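Local coordinates for protein colicin-B (Escherichia coli, PDB 1RH1) that kills Escherichia coli and closely related bacteria by forming channels that depolarize the cytoplasmic membrane and dissipate cellular energy, at residues W22-R27 with T260-N265; I72-E77 with Q136-L141; V88-P93 with L225-G230; P193-V198 with V268-P273. All blocks are in the same frame, centred on the assembly; numbering follows the deposited sequence.

Contact 1: residues W22-R27 with T260-N265; sequences WPSTGR and TMSSNN
Trp22 and Ser262 form a parallel beta bridge, their CA atoms 4.9 Å apart, and the bond from Trp22 N to Met261 O (2.9 Å) joins the two segments. The donor stands well above the plane of that carbonyl, 50° out of it. Trp22 swings its indole over to the flank of the neighbouring strand because CG lies anti to the backbone N (chi1 176°): CB rests on Thr260 CB at 3.7 Å, and CE3 comes to 4.0 Å from Ser262 CA, which sits at the ring's edge and in its plane. Over one indole face, offset toward the rim, lies the backbone N of Ser24. Beyond the two segments the ring packs on Ser293, Gln296 and Ala300 of the long helix 291-340. Strand 20-22, which pairs with 260-262 in a small parallel sheet, lies within the TonB box; Trp22 is its last residue, and Pro23 and Ser24 follow in the loop, so this part of the motif lies against the rest of the protein in the crystal. Past the bridge, segment 260-265 makes a type I turn from Ser262 to Asn265. At its second residue the hydroxyl of Ser263 accepts a weak hydrogen bond from Ser24 N, 3.3 Å from its OG. Ser24 OG is hydrogen-bonded to Glu287, a carboxylate whose side chain also touches those of Arg27 and Asn264.

Contact 2: residues I72-E77 with Q136-L141; sequences IILDKE and QKIIRL
Ile72 and Arg140 meet through their flat peptide groups, each residue giving one bond and taking one, as in a hydrogen-bonded pair of an antiparallel sheet. Arg140 N reaches Ile72 O almost head-on to the carbonyl, though the bond is bent at the hydrogen (140°), whereas Ile72 N approaches Arg140 O (2.9 Å) tilted 31° from its plane. Strands 70-73 and 139-146 are joined here within the mixed sheet of the N-terminal region. The guanidinium of Arg140 turns back on its own strand: NE donates to Ile139 O at 2.9 Å, and that oxygen lies in the guanidinium plane, which fixes how the group is turned. The rest of the guanidinium leads away to Arg27 and to a long, weak ion pair with Glu287.

One step along, Ile73 and Ile139 form the non-hydrogen-bonded pair, their CG1 atoms 4.3 Å apart. Ile73 CG2 also meets the flank of Lys137, 3.8 Å from its CB, the two side chains crossing at about a right angle. Leu74 N then bonds to Ile138 O, and Leu74 CB packs on Ile138 CB. The chain of Lys137, bent at chi2 and chi4, runs past Leu74 O; its ammonium is salt-bridged to Glu79 and gives a weak bond to Asp75 O. Beside the Leu74 N to Ile138 O bond, a water donates to Leu74 O (3.1 Å) and accepts from Ile138 N (2.9 Å).

Contact 3: residues V88-P93 with L225-G230; sequences VSVHSP and LVLSVG
Val88 branches at CB into two methyls that meet different leucines of strand 225-228. CG1, anti to its own carbonyl carbon (chi1 -55°), reaches Leu225 CD1 at 3.7 Å, where the two side chains cross at about a right angle. CG2 turns the other way and lies 3.6 Å from Leu227 CD2, with the carbonyl oxygen of Val226 close beside it. Val88 and Leu227 thus run side by side, pointing the same way from the sheet. Leu227 CD2 is shared: Val90 CG2 touches it from two residues further along the strand, also at 3.6 Å, so one leucine methyl touches both valines. The other methyl of Leu227, CD1, meets Val270 and Phe272. Further on, Val90 CB packs against Val229 CG1.

The backbones hold these side chains in step. Val88 is bonded on both its polar atoms: N donates to Val226 O and O accepts from Ser228 N, each at 2.9 Å and each close to straight. Ser228 O then takes Val90 N (3.1 Å), a donor lying 49° above the carbonyl plane, and receives a second, weak bond from the OG of Ser89, whose side chain is on the opposite face of the sheet from those of Val88 and Leu227. Each strand has a further partner: 87-90 is also paired in parallel with strand 62-64, and 225-228 runs antiparallel to strand 213-216. With its parallel register and alternating bonds, this is therefore an interior parallel pair of the mixed beta sheet.

Contact 4: residues P193-V198 with V268-P273; sequences PVVDAV and VIVRFP
With chi1 of -59° in Val195 and -60° in Val268, each valine tucks its CG2 between its own backbone N and carbonyl carbon, and those two methyls come to 3.7 Å of each other. The CG1 methyls, 3.9 Å apart, close the same junction, so two valines from adjoining strands meet branch to branch at about a right angle. Val195 CG2 reaches Val270 CG2 too, and Pro193 CG lies across Val268 CG1.

Strands 189-201 and 266-271 are a parallel pair in the mixed sheet, linked by a long connection that contains no helix. Four backbone bonds alternate between them here, from Ile269 N to Pro193 O through to Ala197 N to Arg271 O (3.1 Å). The methyl of Ala197 ends the apolar row, 3.8 Å from Val270 CG1 and 3.7 Å from Phe272 CD1, while Pro273 CG abuts Ala197 O. On the other face Arg271 CD brushes Val194 CG1 at 4.1 Å. Asp196 and Arg271 are neighbours there, yet Asp196 OD1 stays 5.3 Å from Arg271 NH1. The pairing thus rests on backbone hydrogen bonds and methyl packing, with charge attraction probably a minor addition.

Contacts 3 and 4 are the buried ones, both parallel pairs of the mixed sheet, and they touch where Val229 of contact 3 meets Phe272 of contact 4. Contact 2 belongs to the same sheet but is antiparallel and only partly buried, adding a lysine and a bridging water to its apolar packing; Ile72 CD1 joins it to Val88 of contact 3. Contact 1, in a separate two-stranded sheet that includes part of the TonB box, is the most polar, with serine hydroxyls in place of packed methyls. It abuts contact 2 through Arg27 and Arg140, and its second segment ends two residues before that of contact 4 begins.

Contact 1: residues W22-R27 with T260-N265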
loop_
_atom_site.group_PDB
_atom_site.type_symbol
_atom_site.label_atom_id
_atom_site.label_comp_id
_atom_site.label_asym_id
_atom_site.label_seq_id
_atom_site.Cartn_x
_atom_site.Cartn_y
_atom_site.Cartn_z
ATOM N N TRP A 22 5.856 -7.645 10.664
ATOM C CA TRP A 22 7.145 -8.134 11.087
ATOM C C TRP A 22 6.728 -9.070 12.208
ATOM O O TRP A 22 6.120 -8.618 13.187
ATOM C CB TRP A 22 8.026 -7.010 11.615
ATOM C CG TRP A 22 9.341 -7.541 12.143
ATOM C CD1 TRP A 22 10.282 -8.076 11.310
ATOM C CD2 TRP A 22 9.725 -7.557 13.451
ATOM N NE1 TRP A 22 11.277 -8.441 12.075
ATOM C CE2 TRP A 22 10.987 -8.148 13.357
ATOM C CE3 TRP A 22 9.215 -7.167 14.691
ATOM C CZ2 TRP A 22 11.758 -8.355 14.498
ATOM C CZ3 TRP A 22 9.987 -7.376 15.833
ATOM C CH2 TRP A 22 11.245 -7.964 15.731
ATOM N N PRO A 23 6.967 -10.390 12.074
ATOM C CA PRO A 23 6.647 -11.390 13.086
ATOM C C PRO A 23 7.635 -11.101 14.184
ATOM O O PRO A 23 8.843 -11.175 13.955
ATOM C CB PRO A 23 6.873 -12.690 12.398
ATOM C CG PRO A 23 6.884 -12.349 10.923
ATOM C CD PRO A 23 7.608 -11.029 10.930
ATOM N N SER A 24 7.129 -10.711 15.348
ATOM C CA SER A 24 7.989 -10.271 16.431
ATOM C C SER A 24 9.041 -11.272 16.871
ATOM O O SER A 24 8.916 -12.478 16.645
ATOM C CB SER A 24 7.124 -9.888 17.619
ATOM O OG SER A 24 7.928 -9.354 18.655
ATOM N N THR A 25 10.099 -10.722 17.480
ATOM C CA THR A 25 11.243 -11.473 17.987
ATOM C C THR A 25 10.836 -12.640 18.904
ATOM O O THR A 25 11.422 -13.722 18.807
ATOM C CB THR A 25 12.179 -10.414 18.683
ATOM O OG1 THR A 25 13.427 -11.078 18.828
ATOM C CG2 THR A 25 11.689 -9.854 20.034
ATOM N N GLY A 26 9.793 -12.457 19.738
ATOM C CA GLY A 26 9.298 -13.515 20.606
ATOM C C GLY A 26 8.430 -13.009 21.751
ATOM O O GLY A 26 7.218 -13.253 21.801
ATOM N N ARG A 27 9.149 -12.330 22.654
ATOM C CA ARG A 27 8.766 -11.695 23.919
ATOM C C ARG A 27 9.732 -12.231 24.961
ATOM O O ARG A 27 9.661 -13.402 25.358
ATOM C CB ARG A 27 7.347 -12.016 24.486
ATOM C CG ARG A 27 6.192 -11.129 24.005
ATOM C CD ARG A 27 4.850 -11.455 24.674
ATOM N NE ARG A 27 4.348 -12.787 24.341
ATOM C CZ ARG A 27 3.471 -13.014 23.347
ATOM N NH1 ARG A 27 2.990 -12.018 22.591
ATOM N NH2 ARG A 27 3.091 -14.266 23.080
ATOM N N THR A 260 6.487 -1.893 8.541
ATOM C CA THR A 260 6.173 -3.149 9.226
ATOM C C THR A 260 5.496 -2.994 10.588
ATOM O O THR A 260 5.926 -2.160 11.382
ATOM C CB THR A 260 7.431 -4.033 9.462
ATOM O OG1 THR A 260 8.367 -3.162 10.065
ATOM C CG2 THR A 260 8.069 -4.642 8.243
ATOM N N MET A 261 4.427 -3.744 10.896
ATOM C CA MET A 261 3.873 -3.731 12.241
ATOM C C MET A 261 4.326 -4.975 12.965
ATOM O O MET A 261 4.136 -6.081 12.461
ATOM C CB MET A 261 2.331 -3.695 12.256
ATOM C CG MET A 261 1.527 -4.174 11.034
ATOM S SD MET A 261 -0.248 -3.761 11.082
ATOM C CE MET A 261 -0.149 -1.981 11.013
ATOM N N SER A 262 4.981 -4.783 14.126
ATOM C CA SER A 262 5.459 -5.844 15.029
ATOM C C SER A 262 4.266 -6.710 15.428
ATOM O O SER A 262 3.195 -6.155 15.702
ATOM C CB SER A 262 6.103 -5.188 16.263
ATOM O OG SER A 262 6.425 -6.055 17.344
ATOM N N SER A 263 4.363 -8.050 15.465
ATOM C CA SER A 263 3.165 -8.854 15.704
ATOM C C SER A 263 2.539 -8.685 17.084
ATOM O O SER A 263 1.353 -8.961 17.260
ATOM C CB SER A 263 3.469 -10.336 15.496
ATOM O OG SER A 263 4.110 -10.908 16.631
ATOM N N ASN A 264 3.335 -8.212 18.055
ATOM C CA ASN A 264 2.878 -8.084 19.430
ATOM C C ASN A 264 2.423 -6.710 19.880
ATOM O O ASN A 264 2.092 -6.506 21.047
ATOM C CB ASN A 264 3.988 -8.595 20.342
ATOM C CG ASN A 264 4.279 -10.091 20.184
ATOM O OD1 ASN A 264 5.419 -10.507 20.367
ATOM N ND2 ASN A 264 3.324 -10.963 19.850
ATOM N N ASN A 265 2.350 -5.782 18.925
ATOM C CA ASN A 265 1.838 -4.421 19.094
ATOM C C ASN A 265 0.383 -4.223 18.630
ATOM O O ASN A 265 -0.032 -4.707 17.572
ATOM C CB ASN A 265 2.738 -3.441 18.331
ATOM C CG ASN A 265 4.133 -3.239 18.898
ATOM O OD1 ASN A 265 5.016 -2.615 18.305
ATOM N ND2 ASN A 265 4.354 -3.782 20.081
#

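Contact 2: residues I72-E77 with Q136-L141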
loop_
_atom_site.group_PDB
_atom_site.type_symbol
_atom_site.label_atom_id
_atom_site.label_comp_id
_atom_site.label_asym_id
_atom_site.label_seq_id
_atom_site.Cartn_x
_atom_site.Cartn_y
_atom_site.Cartn_z
ATOM N N ILE A 72 4.353 -0.699 31.608
ATOM C CA ILE A 72 3.455 -1.603 32.323
ATOM C C ILE A 72 3.962 -3.038 32.183
ATOM O O ILE A 72 4.302 -3.517 31.102
ATOM C CB ILE A 72 2.022 -1.305 31.730
ATOM C CG1 ILE A 72 1.581 -0.046 32.422
ATOM C CG2 ILE A 72 0.923 -2.294 32.040
ATOM C CD1 ILE A 72 0.485 0.645 31.641
ATOM N N ILE A 73 4.073 -3.677 33.363
ATOM C CA ILE A 73 4.682 -4.993 33.549
ATOM C C ILE A 73 3.657 -6.086 33.784
ATOM O O ILE A 73 2.823 -5.916 34.661
ATOM C CB ILE A 73 5.666 -4.895 34.752
ATOM C CG1 ILE A 73 6.700 -3.818 34.562
ATOM C CG2 ILE A 73 6.422 -6.193 34.868
ATOM C CD1 ILE A 73 7.530 -3.612 35.834
ATOM N N LEU A 74 3.662 -7.215 33.071
ATOM C CA LEU A 74 2.693 -8.296 33.304
ATOM C C LEU A 74 3.119 -9.094 34.519
ATOM O O LEU A 74 4.310 -9.388 34.657
ATOM C CB LEU A 74 2.624 -9.212 32.089
ATOM C CG LEU A 74 1.593 -10.313 32.041
ATOM C CD1 LEU A 74 0.198 -9.752 32.166
ATOM C CD2 LEU A 74 1.686 -11.014 30.706
ATOM N N ASP A 75 2.177 -9.459 35.407
ATOM C CA ASP A 75 2.475 -10.140 36.685
ATOM C C ASP A 75 3.573 -9.391 37.461
ATOM O O ASP A 75 4.531 -9.977 37.982
ATOM C CB ASP A 75 2.939 -11.606 36.463
ATOM C CG ASP A 75 1.980 -12.548 35.737
ATOM O OD1 ASP A 75 2.453 -13.386 34.965
ATOM O OD2 ASP A 75 0.773 -12.465 35.947
ATOM N N LYS A 76 3.407 -8.060 37.557
ATOM C CA LYS A 76 4.389 -7.204 38.206
ATOM C C LYS A 76 4.917 -7.752 39.502
ATOM O O LYS A 76 6.120 -7.735 39.718
ATOM C CB LYS A 76 3.839 -5.808 38.530
ATOM C CG LYS A 76 5.022 -4.858 38.795
ATOM C CD LYS A 76 4.681 -3.417 39.174
ATOM C CE LYS A 76 5.974 -2.604 39.384
ATOM N NZ LYS A 76 5.740 -1.286 39.966
ATOM N N GLU A 77 3.971 -8.291 40.285
ATOM C CA GLU A 77 4.190 -8.822 41.626
ATOM C C GLU A 77 3.654 -10.227 41.906
ATOM O O GLU A 77 3.232 -10.527 43.021
ATOM C CB GLU A 77 3.596 -7.806 42.606
ATOM C CG GLU A 77 4.588 -6.676 42.800
ATOM C CD GLU A 77 4.147 -5.484 43.639
ATOM O OE1 GLU A 77 3.389 -5.649 44.597
ATOM O OE2 GLU A 77 4.592 -4.373 43.336
ATOM N N GLN A 136 12.674 -11.257 32.410
ATOM C CA GLN A 136 11.715 -12.357 32.558
ATOM C C GLN A 136 10.286 -11.884 32.355
ATOM O O GLN A 136 9.400 -12.622 31.903
ATOM C CB GLN A 136 11.837 -13.019 33.962
ATOM C CG GLN A 136 10.725 -13.991 34.496
ATOM C CD GLN A 136 10.421 -15.331 33.792
ATOM O OE1 GLN A 136 10.750 -15.596 32.624
ATOM N NE2 GLN A 136 9.740 -16.215 34.536
ATOM N N LYS A 137 10.111 -10.617 32.718
ATOM C CA LYS A 137 8.822 -9.990 32.604
ATOM C C LYS A 137 8.487 -9.482 31.211
ATOM O O LYS A 137 9.351 -9.113 30.403
ATOM C CB LYS A 137 8.763 -8.860 33.627
ATOM C CG LYS A 137 8.693 -9.407 35.049
ATOM C CD LYS A 137 7.428 -10.237 35.259
ATOM C CE LYS A 137 7.483 -11.058 36.544
ATOM N NZ LYS A 137 7.733 -10.234 37.719
ATOM N N ILE A 138 7.184 -9.580 30.938
ATOM C CA ILE A 138 6.641 -9.027 29.720
ATOM C C ILE A 138 6.159 -7.632 30.059
ATOM O O ILE A 138 5.151 -7.416 30.718
ATOM C CB ILE A 138 5.497 -9.908 29.211
ATOM C CG1 ILE A 138 6.101 -11.206 28.719
ATOM C CG2 ILE A 138 4.724 -9.234 28.085
ATOM C CD1 ILE A 138 5.014 -12.216 28.333
ATOM N N ILE A 139 6.997 -6.694 29.633
ATOM C CA ILE A 139 6.759 -5.273 29.767
ATOM C C ILE A 139 5.977 -4.884 28.517
ATOM O O ILE A 139 6.020 -5.579 27.492
ATOM C CB ILE A 139 8.123 -4.529 29.833
ATOM C CG1 ILE A 139 8.885 -4.936 31.078
ATOM C CG2 ILE A 139 7.927 -3.025 29.899
ATOM C CD1 ILE A 139 9.944 -6.006 30.773
ATOM N N ARG A 140 5.223 -3.779 28.627
ATOM C CA ARG A 140 4.490 -3.177 27.519
ATOM C C ARG A 140 4.280 -1.664 27.712
ATOM O O ARG A 140 3.842 -1.202 28.755
ATOM C CB ARG A 140 3.193 -3.930 27.395
ATOM C CG ARG A 140 2.965 -3.986 25.928
ATOM C CD ARG A 140 2.857 -5.338 25.263
ATOM N NE ARG A 140 4.050 -6.135 25.382
ATOM C CZ ARG A 140 4.191 -7.243 24.656
ATOM N NH1 ARG A 140 3.247 -7.637 23.799
ATOM N NH2 ARG A 140 5.266 -8.002 24.822
ATOM N N LEU A 141 4.684 -0.805 26.779
ATOM C CA LEU A 141 4.491 0.640 26.877
ATOM C C LEU A 141 3.099 1.006 26.420
ATOM O O LEU A 141 2.732 0.759 25.275
ATOM C CB LEU A 141 5.472 1.372 26.000
ATOM C CG LEU A 141 6.924 1.214 26.349
ATOM C CD1 LEU A 141 7.735 1.813 25.269
ATOM C CD2 LEU A 141 7.255 1.933 27.637
HETATM O O HOH W 1 5.810 -11.378 32.807
#

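Contact 3: residues V88-P93 with L225-G230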
loop_
_atom_site.group_PDB
_atom_site.type_symbol
_atom_site.label_atom_id
_atom_site.label_comp_id
_atom_site.label_asym_id
_atom_site.label_seq_id
_atom_site.Cartn_x
_atom_site.Cartn_y
_atom_site.Cartn_z
ATOM N N VAL A 88 -4.247 -1.296 35.466
ATOM C CA VAL A 88 -3.864 0.113 35.372
ATOM C C VAL A 88 -5.017 1.034 35.760
ATOM O O VAL A 88 -6.177 0.644 35.637
ATOM C CB VAL A 88 -3.424 0.459 33.935
ATOM C CG1 VAL A 88 -2.330 -0.488 33.511
ATOM C CG2 VAL A 88 -4.551 0.282 32.954
ATOM N N SER A 89 -4.752 2.250 36.235
ATOM C CA SER A 89 -5.797 3.233 36.494
ATOM C C SER A 89 -5.970 4.186 35.308
ATOM O O SER A 89 -4.997 4.689 34.761
ATOM C CB SER A 89 -5.457 4.053 37.740
ATOM O OG SER A 89 -6.533 4.889 38.179
ATOM N N VAL A 90 -7.200 4.460 34.858
ATOM C CA VAL A 90 -7.469 5.436 33.799
ATOM C C VAL A 90 -7.766 6.794 34.461
ATOM O O VAL A 90 -8.615 6.890 35.360
ATOM C CB VAL A 90 -8.663 4.923 32.960
ATOM C CG1 VAL A 90 -9.015 5.861 31.861
ATOM C CG2 VAL A 90 -8.259 3.704 32.198
ATOM N N HIS A 91 -7.024 7.856 34.100
ATOM C CA HIS A 91 -7.282 9.181 34.662
ATOM C C HIS A 91 -7.536 10.214 33.567
ATOM O O HIS A 91 -7.176 10.037 32.400
ATOM C CB HIS A 91 -6.109 9.631 35.517
ATOM C CG HIS A 91 -6.359 10.865 36.387
ATOM N ND1 HIS A 91 -6.469 12.136 35.998
ATOM C CD2 HIS A 91 -6.507 10.837 37.759
ATOM C CE1 HIS A 91 -6.675 12.858 37.075
ATOM N NE2 HIS A 91 -6.699 12.078 38.132
ATOM N N SER A 92 -8.245 11.285 33.950
ATOM C CA SER A 92 -8.629 12.407 33.105
ATOM C C SER A 92 -7.399 13.205 32.710
ATOM O O SER A 92 -6.346 12.960 33.307
ATOM C CB SER A 92 -9.578 13.272 33.888
ATOM O OG SER A 92 -10.582 13.782 33.021
ATOM N N PRO A 93 -7.394 14.140 31.753
ATOM C CA PRO A 93 -6.259 15.010 31.502
ATOM C C PRO A 93 -5.625 15.662 32.718
ATOM O O PRO A 93 -6.268 16.288 33.570
ATOM C CB PRO A 93 -6.795 15.996 30.497
ATOM C CG PRO A 93 -7.552 15.066 29.590
ATOM C CD PRO A 93 -8.301 14.195 30.608
ATOM N N LEU A 225 -6.338 -6.543 29.981
ATOM C CA LEU A 225 -5.887 -5.501 30.895
ATOM C C LEU A 225 -7.046 -5.086 31.786
ATOM O O LEU A 225 -8.195 -5.048 31.340
ATOM C CB LEU A 225 -5.372 -4.331 30.081
ATOM C CG LEU A 225 -4.868 -3.105 30.805
ATOM C CD1 LEU A 225 -3.709 -3.406 31.723
ATOM C CD2 LEU A 225 -4.433 -2.135 29.746
ATOM N N VAL A 226 -6.786 -4.866 33.073
ATOM C CA VAL A 226 -7.841 -4.454 33.974
ATOM C C VAL A 226 -7.739 -2.953 34.023
ATOM O O VAL A 226 -6.657 -2.415 34.254
ATOM C CB VAL A 226 -7.623 -5.089 35.364
ATOM C CG1 VAL A 226 -8.379 -4.361 36.450
ATOM C CG2 VAL A 226 -8.205 -6.477 35.367
ATOM N N LEU A 227 -8.864 -2.275 33.787
ATOM C CA LEU A 227 -8.898 -0.817 33.830
ATOM C C LEU A 227 -9.730 -0.345 35.014
ATOM O O LEU A 227 -10.913 -0.637 35.139
ATOM C CB LEU A 227 -9.476 -0.315 32.518
ATOM C CG LEU A 227 -8.685 -0.714 31.291
ATOM C CD1 LEU A 227 -9.597 -0.945 30.112
ATOM C CD2 LEU A 227 -7.638 0.345 31.054
ATOM N N SER A 228 -9.079 0.349 35.937
ATOM C CA SER A 228 -9.733 0.888 37.100
ATOM C C SER A 228 -10.077 2.344 36.800
ATOM O O SER A 228 -9.267 3.274 36.904
ATOM C CB SER A 228 -8.786 0.753 38.274
ATOM O OG SER A 228 -9.351 1.285 39.464
ATOM N N VAL A 229 -11.341 2.512 36.395
ATOM C CA VAL A 229 -11.859 3.809 35.978
ATOM C C VAL A 229 -12.534 4.610 37.064
ATOM O O VAL A 229 -13.064 5.690 36.797
ATOM C CB VAL A 229 -12.880 3.681 34.836
ATOM C CG1 VAL A 229 -12.254 2.866 33.706
ATOM C CG2 VAL A 229 -14.183 3.100 35.361
ATOM N N GLY A 230 -12.522 4.059 38.279
ATOM C CA GLY A 230 -13.178 4.651 39.439
ATOM C C GLY A 230 -12.783 6.073 39.776
ATOM O O GLY A 230 -13.601 6.979 39.704
#

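Contact 4: residues P193-V198 with V268-P273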
loop_
_atom_site.group_PDB
_atom_site.type_symbol
_atom_site.label_atom_id
_atom_site.label_comp_id
_atom_site.label_asym_id
_atom_site.label_seq_id
_atom_site.Cartn_x
_atom_site.Cartn_y
_atom_site.Cartn_z
ATOM N N PRO A 193 -9.706 -1.227 15.563
ATOM C CA PRO A 193 -10.680 -2.127 16.199
ATOM C C PRO A 193 -11.378 -1.698 17.474
ATOM O O PRO A 193 -10.704 -1.272 18.417
ATOM C CB PRO A 193 -9.933 -3.411 16.416
ATOM C CG PRO A 193 -8.500 -2.957 16.444
ATOM C CD PRO A 193 -8.453 -1.915 15.337
ATOM N N VAL A 194 -12.720 -1.775 17.503
ATOM C CA VAL A 194 -13.457 -1.536 18.740
ATOM C C VAL A 194 -13.483 -2.841 19.562
ATOM O O VAL A 194 -13.786 -3.923 19.033
ATOM C CB VAL A 194 -14.877 -1.062 18.390
ATOM C CG1 VAL A 194 -15.762 -0.862 19.610
ATOM C CG2 VAL A 194 -14.733 0.275 17.707
ATOM N N VAL A 195 -13.054 -2.784 20.839
ATOM C CA VAL A 195 -13.093 -3.936 21.736
ATOM C C VAL A 195 -13.944 -3.565 22.924
ATOM O O VAL A 195 -14.192 -2.383 23.207
ATOM C CB VAL A 195 -11.707 -4.397 22.319
ATOM C CG1 VAL A 195 -10.772 -4.767 21.186
ATOM C CG2 VAL A 195 -11.092 -3.316 23.190
ATOM N N ASP A 196 -14.296 -4.631 23.656
ATOM C CA ASP A 196 -15.221 -4.520 24.774
ATOM C C ASP A 196 -14.737 -4.738 26.196
ATOM O O ASP A 196 -14.263 -5.819 26.549
ATOM C CB ASP A 196 -16.381 -5.469 24.552
ATOM C CG ASP A 196 -17.681 -4.747 24.825
ATOM O OD1 ASP A 196 -18.294 -4.295 23.853
ATOM O OD2 ASP A 196 -18.060 -4.625 25.998
ATOM N N ALA A 197 -14.899 -3.684 27.005
ATOM C CA ALA A 197 -14.630 -3.744 28.424
ATOM C C ALA A 197 -15.853 -4.364 29.087
ATOM O O ALA A 197 -17.012 -4.021 28.855
ATOM C CB ALA A 197 -14.408 -2.353 28.976
ATOM N N VAL A 198 -15.534 -5.386 29.873
ATOM C CA VAL A 198 -16.465 -6.214 30.632
ATOM C C VAL A 198 -16.248 -6.056 32.148
ATOM O O VAL A 198 -15.097 -6.042 32.578
ATOM C CB VAL A 198 -16.226 -7.645 30.151
ATOM C CG1 VAL A 198 -16.924 -8.661 31.037
ATOM C CG2 VAL A 198 -16.766 -7.760 28.731
ATOM N N VAL A 268 -6.372 -0.174 20.272
ATOM C CA VAL A 268 -7.797 -0.443 20.126
ATOM C C VAL A 268 -8.604 0.664 20.770
ATOM O O VAL A 268 -8.054 1.517 21.459
ATOM C CB VAL A 268 -8.223 -1.784 20.795
ATOM C CG1 VAL A 268 -7.493 -2.966 20.198
ATOM C CG2 VAL A 268 -7.895 -1.740 22.267
ATOM N N ILE A 269 -9.915 0.672 20.565
ATOM C CA ILE A 269 -10.737 1.631 21.267
ATOM C C ILE A 269 -11.589 0.780 22.167
ATOM O O ILE A 269 -12.413 -0.034 21.753
ATOM C CB ILE A 269 -11.576 2.455 20.267
ATOM C CG1 ILE A 269 -10.690 3.522 19.655
ATOM C CG2 ILE A 269 -12.742 3.135 20.954
ATOM C CD1 ILE A 269 -11.424 4.393 18.644
ATOM N N VAL A 270 -11.281 0.952 23.446
ATOM C CA VAL A 270 -11.963 0.227 24.498
ATOM C C VAL A 270 -13.232 0.996 24.785
ATOM O O VAL A 270 -13.200 2.173 25.145
ATOM C CB VAL A 270 -11.092 0.166 25.754
ATOM C CG1 VAL A 270 -11.866 -0.584 26.804
ATOM C CG2 VAL A 270 -9.790 -0.564 25.509
ATOM N N ARG A 271 -14.330 0.270 24.588
ATOM C CA ARG A 271 -15.697 0.741 24.825
ATOM C C ARG A 271 -16.251 0.192 26.153
ATOM O O ARG A 271 -16.362 -1.022 26.337
ATOM C CB ARG A 271 -16.502 0.283 23.622
ATOM C CG ARG A 271 -17.993 0.498 23.667
ATOM C CD ARG A 271 -18.612 -0.089 22.426
ATOM N NE ARG A 271 -19.640 0.831 22.011
ATOM C CZ ARG A 271 -20.640 0.479 21.209
ATOM N NH1 ARG A 271 -20.743 -0.773 20.742
ATOM N NH2 ARG A 271 -21.548 1.406 20.866
ATOM N N PHE A 272 -16.625 1.028 27.118
ATOM C CA PHE A 272 -17.086 0.535 28.405
ATOM C C PHE A 272 -18.555 0.087 28.452
ATOM O O PHE A 272 -19.256 0.267 27.455
ATOM C CB PHE A 272 -16.781 1.633 29.405
ATOM C CG PHE A 272 -15.284 1.704 29.639
ATOM C CD1 PHE A 272 -14.702 0.920 30.635
ATOM C CD2 PHE A 272 -14.481 2.536 28.853
ATOM C CE1 PHE A 272 -13.324 0.972 30.837
ATOM C CE2 PHE A 272 -13.102 2.584 29.063
ATOM C CZ PHE A 272 -12.520 1.803 30.054
ATOM N N PRO A 273 -19.099 -0.561 29.503
ATOM C CA PRO A 273 -20.417 -1.171 29.472
ATOM C C PRO A 273 -21.612 -0.246 29.453
ATOM O O PRO A 273 -21.552 0.943 29.771
ATOM C CB PRO A 273 -20.429 -2.091 30.677
ATOM C CG PRO A 273 -19.006 -2.493 30.837
ATOM C CD PRO A 273 -18.358 -1.145 30.622
#